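Local coordinates for uncharacterized protein (Leptospirillum rubarum, PDB 3O2I) that is of unknown function but belongs to an uncharacterised family, DUF6840, and assembles in the crystal as a pair of identical subunits, at residues L45-S48 with E49-E53. Residues are numbered along the deposited sequence; the frame is centred on the assembly and turned at random.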
# COMPACT_ATOMS: atom_id res chain seq x y z
N LEU B 45 -0.07 7.81 1.93
CA LEU B 45 -0.21 8.56 3.19
C LEU B 45 -0.80 7.67 4.28
O LEU B 45 -1.62 6.80 4.02
CB LEU B 45 -1.12 9.76 3.00
CG LEU B 45 -0.74 10.77 1.90
CD1 LEU B 45 -1.71 11.95 1.96
CD2 LEU B 45 0.68 11.25 2.08
N LEU B 46 -0.39 7.93 5.51
CA LEU B 46 -0.87 7.17 6.66
C LEU B 46 -1.66 8.07 7.57
O LEU B 46 -1.32 9.24 7.73
CB LEU B 46 0.32 6.63 7.46
CG LEU B 46 0.96 5.31 7.05
CD1 LEU B 46 0.49 4.89 5.67
CD2 LEU B 46 2.49 5.40 7.15
N HIS B 47 -2.71 7.53 8.17
CA HIS B 47 -3.43 8.25 9.22
C HIS B 47 -3.87 7.28 10.31
O HIS B 47 -4.20 6.13 10.02
CB HIS B 47 -4.65 8.98 8.66
CG HIS B 47 -5.09 10.14 9.50
ND1 HIS B 47 -5.72 9.97 10.72
CD2 HIS B 47 -5.00 11.47 9.31
CE1 HIS B 47 -5.98 11.16 11.24
NE2 HIS B 47 -5.55 12.08 10.41
N SER B 48 -3.88 7.74 11.55
CA SER B 48 -4.31 6.91 12.66
C SER B 48 -5.82 6.66 12.66
O SER B 48 -6.29 5.71 13.28
CB SER B 48 -3.86 7.48 14.02
OG SER B 48 -4.46 8.73 14.29
N GLU B 49 -6.57 7.49 11.95
CA GLU B 49 -8.02 7.30 11.88
C GLU B 49 -8.52 6.87 10.51
O GLU B 49 -7.85 7.06 9.50
CB GLU B 49 -8.77 8.55 12.35
CG GLU B 49 -8.66 8.78 13.85
CD GLU B 49 -9.92 9.43 14.42
OE1 GLU B 49 -10.05 10.67 14.33
OE2 GLU B 49 -10.78 8.70 14.94
N TYR B 50 -9.70 6.26 10.50
CA TYR B 50 -10.34 5.86 9.26
C TYR B 50 -11.15 7.02 8.69
O TYR B 50 -11.94 7.65 9.39
CB TYR B 50 -11.26 4.66 9.49
CG TYR B 50 -12.16 4.35 8.30
CD1 TYR B 50 -13.53 4.56 8.37
CD2 TYR B 50 -11.63 3.86 7.11
CE1 TYR B 50 -14.36 4.30 7.29
CE2 TYR B 50 -12.44 3.59 6.01
CZ TYR B 50 -13.80 3.81 6.11
OH TYR B 50 -14.61 3.54 5.02
N TRP B 51 -10.92 7.31 7.42
CA TRP B 51 -11.72 8.29 6.71
C TRP B 51 -12.54 7.52 5.70
O TRP B 51 -11.98 6.72 4.95
CB TRP B 51 -10.82 9.28 5.96
CG TRP B 51 -9.88 10.07 6.82
CD1 TRP B 51 -8.70 9.64 7.35
CD2 TRP B 51 -10.03 11.44 7.23
NE1 TRP B 51 -8.11 10.66 8.08
CE2 TRP B 51 -8.90 11.77 8.02
CE3 TRP B 51 -11.00 12.42 7.02
CZ2 TRP B 51 -8.73 13.03 8.59
CZ3 TRP B 51 -10.83 13.68 7.58
CH2 TRP B 51 -9.70 13.97 8.36
N THR B 52 -13.85 7.73 5.69
CA THR B 52 -14.72 7.15 4.66
C THR B 52 -14.23 7.59 3.27
O THR B 52 -13.46 8.55 3.16
CB THR B 52 -16.17 7.62 4.82
OG1 THR B 52 -16.30 8.91 4.24
CG2 THR B 52 -16.58 7.69 6.31
N GLU B 53 -14.67 6.92 2.22
CA GLU B 53 -14.26 7.30 0.87
C GLU B 53 -14.73 8.72 0.54
O GLU B 53 -13.98 9.52 -0.03
CB GLU B 53 -14.76 6.29 -0.18
CG GLU B 53 -14.02 6.34 -1.54
CD GLU B 53 -12.64 5.65 -1.52
OE1 GLU B 53 -12.21 5.18 -0.44
OE2 GLU B 53 -11.99 5.57 -2.60
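H47, the last residue of strand 41-47, is held by two neighbours just beyond it, E49 at the edge of its imidazole and W51 over one face. The backbone N of E49 donates to H47 ND1 at 2.9 Å, with the N-H pointing almost straight at the acceptor (165°); E49 N itself lies close to the plane of the imidazole. H47 CG lies opposite the backbone N and beside the carbonyl carbon (chi1 -157°), on the side where the chain continues, so ND1 can reach the amide two residues on. W51 brings the pyrrole edge of its indole: NE1 sits 3.3 Å above the imidazole plane, over the ring centre, and lies 3.4 Å from H47 CG. This is a T-shaped pair, W51 edge to H47 face, the two planes at 87°, and the indole N-H is directed at that face. The benzo side follows more loosely, W51 CZ2 reaching to 3.8 Å from H47 NE2. In the second shell, H47 NE2 is hydrogen-bonded to the carbonyl of H87, at the end of helix 72-87. F89 meets both rings, edge-to-face with H47 and stacked with W51, whose backbone N bonds to the hydroxyl of Y30. The O of W51 accepts from Q96 NE2 of the second subunit, tying the loop that leads into helix 53-63 to that subunit. Because ND1 accepts while NE2 faces a carbonyl, the bonding is consistent with a neutral imidazole protonated on NE2, its rotation fixed by a bond at each ring nitrogen and its face a probable N-H...pi acceptor for W51.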